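Local coordinates for ESX-1 secretion system protein EccA1 (Mycobacterium tuberculosis, PDB 4F3V), which probably hydrolyses ATP to power export of virulence factors through the ESX-1 type VII secretion system, and is represented here by its N-terminal TPR-clan domain, at residues D53-T56 against L57-W61; D41-I44 against G45-R48. All blocks are in the same frame, centred on the assembly; numbering follows the deposited sequence.

Two consecutive helices of the N-terminal domain, 40-48 and 54-62, each supply one local contact, and together they illustrate how the same i to i+4 backbone ladder serves different surroundings. Contact 2 spans almost the whole of helix 40-48 and is buried, with a tryptophan and an arginine laid side by side and charged groups tied to other parts of the chain. Contact 1 runs from the N-cap through nearly all of helix 54-62 and is only partly buried, with a capping aspartate at its start and few side-chain contacts between its turns. The two meet directly: CB of R59 lies 3.4 Å from CE2 of W43, and the methyl CG2 of T56 is 3.7 Å from CG1 of I47.

Contact 1: residues D53-T56 against L57-W61; sequences DRVT and LFRAW
V55 and R59 meet one helical turn apart, where the R59 amide gives a hydrogen bond of 2.8 Å from its N to the O of V55. The aliphatic root of R59 crowds the same oxygen, its CG 3.2 Å from V55 O, because chi1 (-71°) sets CG beside the backbone nitrogen and anti to the carbonyl carbon. Farther out the two side chains touch loosely, CG1 of V55 lying 4.2 Å from CG of R59. Along the same backbone, F58 N bonds to R54 O at 3.0 Å and A60 N to T56 O, also at 3.0 Å. The first bonds are weaker: D53 O receives weak bonds from T56 N and L57 N. F58 sends its ring away from the first turn, and its CE2 sits over the centre of one face of the R59 guanidinium.

D53 caps this first turn. Its carboxylate oxygen OD1 receives the amide N of V55 at 2.7 Å in a nearly straight bond (161° at the hydrogen), the donor approaching from above the carboxylate plane. A second layer lies just upstream, where D51 accepts from the backbone N of D53 through OD1 and is hydrogen-bonded to T56 OG1 through OD2. L57 and R54 pack on C111 of helix 101-115, while T56 leans on R46 and I47. An aspartate N-cap opening an alpha-helix that packs against helices 40-48 and 101-115 is the motif here, and it starts helix 54-62 within the mainly helical TPR-clan domain of EccA1.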
loop_
_atom_site.group_PDB
_atom_site.type_symbol
_atom_site.label_atom_id
_atom_site.label_comp_id
_atom_site.label_asym_id
_atom_site.label_seq_id
_atom_site.Cartn_x
_atom_site.Cartn_y
_atom_site.Cartn_z
ATOM N N ASP A 53 2.284 -2.743 14.037
ATOM C CA ASP A 53 2.535 -1.449 14.677
ATOM C C ASP A 53 3.428 -0.618 13.747
ATOM O O ASP A 53 4.440 -1.125 13.242
ATOM C CB ASP A 53 3.255 -1.698 16.010
ATOM C CG ASP A 53 3.504 -0.418 16.835
ATOM O OD1 ASP A 53 3.714 0.682 16.297
ATOM O OD2 ASP A 53 3.512 -0.530 18.074
ATOM N N ARG A 54 3.068 0.646 13.519
ATOM C CA ARG A 54 3.864 1.536 12.687
ATOM C C ARG A 54 5.340 1.612 13.162
ATOM O O ARG A 54 6.251 1.751 12.333
ATOM C CB ARG A 54 3.257 2.948 12.634
ATOM C CG ARG A 54 3.430 3.682 13.956
ATOM C CD ARG A 54 2.805 5.051 14.171
ATOM N NE ARG A 54 3.143 5.317 15.580
ATOM C CZ ARG A 54 4.215 5.988 16.032
ATOM N NH1 ARG A 54 5.053 6.619 15.211
ATOM N NH2 ARG A 54 4.421 6.066 17.350
ATOM N N VAL A 55 5.582 1.517 14.473
ATOM C CA VAL A 55 6.959 1.583 14.990
ATOM C C VAL A 55 7.811 0.366 14.535
ATOM O O VAL A 55 8.989 0.499 14.184
ATOM C CB VAL A 55 6.961 1.787 16.521
ATOM C CG1 VAL A 55 8.367 1.666 17.092
ATOM C CG2 VAL A 55 6.357 3.155 16.856
ATOM N N THR A 56 7.193 -0.807 14.488
ATOM C CA THR A 56 7.864 -2.007 14.036
ATOM C C THR A 56 8.349 -1.898 12.566
ATOM O O THR A 56 9.492 -2.233 12.246
ATOM C CB THR A 56 6.940 -3.233 14.253
ATOM O OG1 THR A 56 6.824 -3.506 15.664
ATOM C CG2 THR A 56 7.462 -4.425 13.542
ATOM N N LEU A 57 7.488 -1.420 11.684
ATOM C CA LEU A 57 7.870 -1.173 10.291
ATOM C C LEU A 57 8.949 -0.050 10.224
ATOM O O LEU A 57 9.917 -0.146 9.462
ATOM C CB LEU A 57 6.645 -0.789 9.486
ATOM C CG LEU A 57 6.615 -1.010 7.963
ATOM C CD1 LEU A 57 7.491 -2.148 7.469
ATOM C CD2 LEU A 57 5.154 -1.234 7.601
ATOM N N PHE A 58 8.802 0.989 11.049
ATOM C CA PHE A 58 9.812 2.047 11.068
ATOM C C PHE A 58 11.181 1.486 11.431
ATOM O O PHE A 58 12.194 1.847 10.827
ATOM C CB PHE A 58 9.465 3.206 12.024
ATOM C CG PHE A 58 10.652 4.082 12.351
ATOM C CD1 PHE A 58 11.095 5.040 11.452
ATOM C CD2 PHE A 58 11.369 3.923 13.546
ATOM C CE1 PHE A 58 12.203 5.839 11.726
ATOM C CE2 PHE A 58 12.494 4.712 13.815
ATOM C CZ PHE A 58 12.905 5.661 12.902
ATOM N N ARG A 59 11.204 0.609 12.428
ATOM C CA ARG A 59 12.453 0.069 12.917
ATOM C C ARG A 59 13.091 -0.832 11.894
ATOM O O ARG A 59 14.317 -0.880 11.806
ATOM C CB ARG A 59 12.260 -0.644 14.252
ATOM C CG ARG A 59 11.983 0.341 15.359
ATOM C CD ARG A 59 13.273 0.611 16.103
ATOM N NE ARG A 59 13.182 1.844 16.861
ATOM C CZ ARG A 59 14.128 2.788 16.928
ATOM N NH1 ARG A 59 15.297 2.692 16.279
ATOM N NH2 ARG A 59 13.892 3.862 17.656
ATOM N N ALA A 60 12.267 -1.588 11.160
ATOM C CA ALA A 60 12.785 -2.459 10.118
ATOM C C ALA A 60 13.465 -1.587 9.063
ATOM O O ALA A 60 14.594 -1.863 8.635
ATOM C CB ALA A 60 11.678 -3.311 9.510
ATOM N N TRP A 61 12.815 -0.488 8.705
ATOM C CA TRP A 61 13.375 0.451 7.747
ATOM C C TRP A 61 14.638 1.135 8.238
ATOM O O TRP A 61 15.641 1.243 7.510
ATOM C CB TRP A 61 12.323 1.482 7.385
ATOM C CG TRP A 61 12.874 2.689 6.691
ATOM C CD1 TRP A 61 13.017 3.975 7.208
ATOM C CD2 TRP A 61 13.428 2.752 5.359
ATOM N NE1 TRP A 61 13.593 4.801 6.287
ATOM C CE2 TRP A 61 13.850 4.130 5.151
ATOM C CE3 TRP A 61 13.606 1.840 4.358
ATOM C CZ2 TRP A 61 14.435 4.555 3.976
ATOM C CZ3 TRP A 61 14.199 2.282 3.156
ATOM C CH2 TRP A 61 14.590 3.613 2.976
#

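Contact 2: residues D41-I44 against G45-R48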
loop_
_atom_site.group_PDB
_atom_site.type_symbol
_atom_site.label_atom_id
_atom_site.label_comp_id
_atom_site.label_asym_id
_atom_site.label_seq_id
_atom_site.Cartn_x
_atom_site.Cartn_y
_atom_site.Cartn_z
ATOM N N ASP A 41 16.204 -8.179 11.003
ATOM C CA ASP A 41 15.538 -9.474 10.753
ATOM C C ASP A 41 14.484 -9.844 11.810
ATOM O O ASP A 41 13.476 -10.457 11.483
ATOM C CB ASP A 41 16.566 -10.615 10.614
ATOM C CG ASP A 41 17.485 -10.424 9.424
ATOM O OD1 ASP A 41 17.221 -9.514 8.591
ATOM O OD2 ASP A 41 18.448 -11.198 9.302
ATOM N N ALA A 42 14.720 -9.462 13.056
ATOM C CA ALA A 42 13.745 -9.707 14.120
ATOM C C ALA A 42 12.533 -8.764 14.057
ATOM O O ALA A 42 11.422 -9.162 14.401
ATOM C CB ALA A 42 14.432 -9.666 15.493
ATOM N N TRP A 43 12.734 -7.514 13.648
ATOM C CA TRP A 43 11.607 -6.630 13.364
ATOM C C TRP A 43 10.740 -7.190 12.267
ATOM O O TRP A 43 9.514 -7.190 12.395
ATOM C CB TRP A 43 12.042 -5.209 13.019
ATOM C CG TRP A 43 12.672 -4.466 14.169
ATOM C CD1 TRP A 43 14.012 -4.151 14.324
ATOM C CD2 TRP A 43 12.017 -3.952 15.365
ATOM N NE1 TRP A 43 14.222 -3.490 15.497
ATOM C CE2 TRP A 43 13.055 -3.349 16.172
ATOM C CE3 TRP A 43 10.716 -3.957 15.840
ATOM C CZ2 TRP A 43 12.789 -2.759 17.393
ATOM C CZ3 TRP A 43 10.458 -3.362 17.065
ATOM C CH2 TRP A 43 11.475 -2.770 17.826
ATOM N N ILE A 44 11.356 -7.749 11.229
ATOM C CA ILE A 44 10.612 -8.397 10.153
ATOM C C ILE A 44 9.894 -9.672 10.671
ATOM O O ILE A 44 8.773 -9.967 10.279
ATOM C CB ILE A 44 11.538 -8.687 8.937
ATOM C CG1 ILE A 44 12.036 -7.339 8.355
ATOM C CG2 ILE A 44 10.822 -9.516 7.871
ATOM C CD1 ILE A 44 13.183 -7.474 7.354
ATOM N N GLY A 45 10.560 -10.425 11.526
ATOM C CA GLY A 45 9.927 -11.580 12.195
ATOM C C GLY A 45 8.668 -11.163 12.942
ATOM O O GLY A 45 7.639 -11.839 12.865
ATOM N N ARG A 46 8.722 -10.024 13.637
ATOM C CA ARG A 46 7.545 -9.521 14.362
ATOM C C ARG A 46 6.392 -9.222 13.403
ATOM O O ARG A 46 5.224 -9.573 13.688
ATOM C CB ARG A 46 7.876 -8.294 15.198
ATOM C CG ARG A 46 8.744 -8.615 16.409
ATOM C CD ARG A 46 9.229 -7.375 17.133
ATOM N NE ARG A 46 8.132 -6.533 17.597
ATOM C CZ ARG A 46 8.171 -5.723 18.662
ATOM N NH1 ARG A 46 9.265 -5.598 19.409
ATOM N NH2 ARG A 46 7.103 -5.010 18.960
ATOM N N ILE A 47 6.725 -8.598 12.268
ATOM C CA ILE A 47 5.742 -8.332 11.209
ATOM C C ILE A 47 5.101 -9.642 10.743
ATOM O O ILE A 47 3.892 -9.748 10.618
ATOM C CB ILE A 47 6.377 -7.600 9.996
ATOM C CG1 ILE A 47 6.806 -6.183 10.398
ATOM C CG2 ILE A 47 5.384 -7.557 8.841
ATOM C CD1 ILE A 47 7.544 -5.391 9.316
ATOM N N ARG A 48 5.938 -10.652 10.509
ATOM C CA ARG A 48 5.430 -11.952 10.115
ATOM C C ARG A 48 4.428 -12.516 11.144
ATOM O O ARG A 48 3.502 -13.239 10.764
ATOM C CB ARG A 48 6.592 -12.915 9.927
ATOM C CG ARG A 48 6.220 -14.376 9.827
ATOM C CD ARG A 48 5.448 -14.671 8.568
ATOM N NE ARG A 48 5.212 -16.109 8.467
ATOM C CZ ARG A 48 4.289 -16.781 9.148
ATOM N NH1 ARG A 48 3.479 -16.171 9.998
ATOM N NH2 ARG A 48 4.184 -18.086 8.974
#
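W43 and R46 lie alongside each other on one flank of helix 40-48, an i to i+3 pair in the helical, TPR-clan N-terminal domain of EccA1. Four regular backbone hydrogen bonds of the alpha-helix carry the turn beneath them: G45 N to D41 O, R46 N to A42 O, I47 N to W43 O and R48 N to I44 O, the last measuring 2.9 Å.

Aliphatic carbon lies against the backbone: I47 CG1 is 3.5 Å from W43 O, and R46 CG is 3.4 Å from A42 O. Away from the turn, I44 faces F67, M78 and A83, whereas I47 turns to T56 and L57 of the next helix.

Charged and polar ends are anchored elsewhere in the chain. D41 is hydrogen-bonded to S71 OG and accepts from the amide of G68, R48 forms a salt bridge with E22, and the indole NE1 of W43 bonds to the carbonyl of E37. R46 is gripped by a salt bridge from NE to D51 and a hydrogen bond from NH1 to T33, which should fix the rotation of its guanidinium.

The tryptophan meets this same guanidinium. A bend at chi3 (58°) turns the guanidinium alongside the indole, the two planes 30° apart. The six-membered part of the ring does the touching: CZ3 of W43 lies over one face of the guanidinium, offset toward its rim, and is 3.7 Å from R46 CZ and 3.5 Å from R46 NH1.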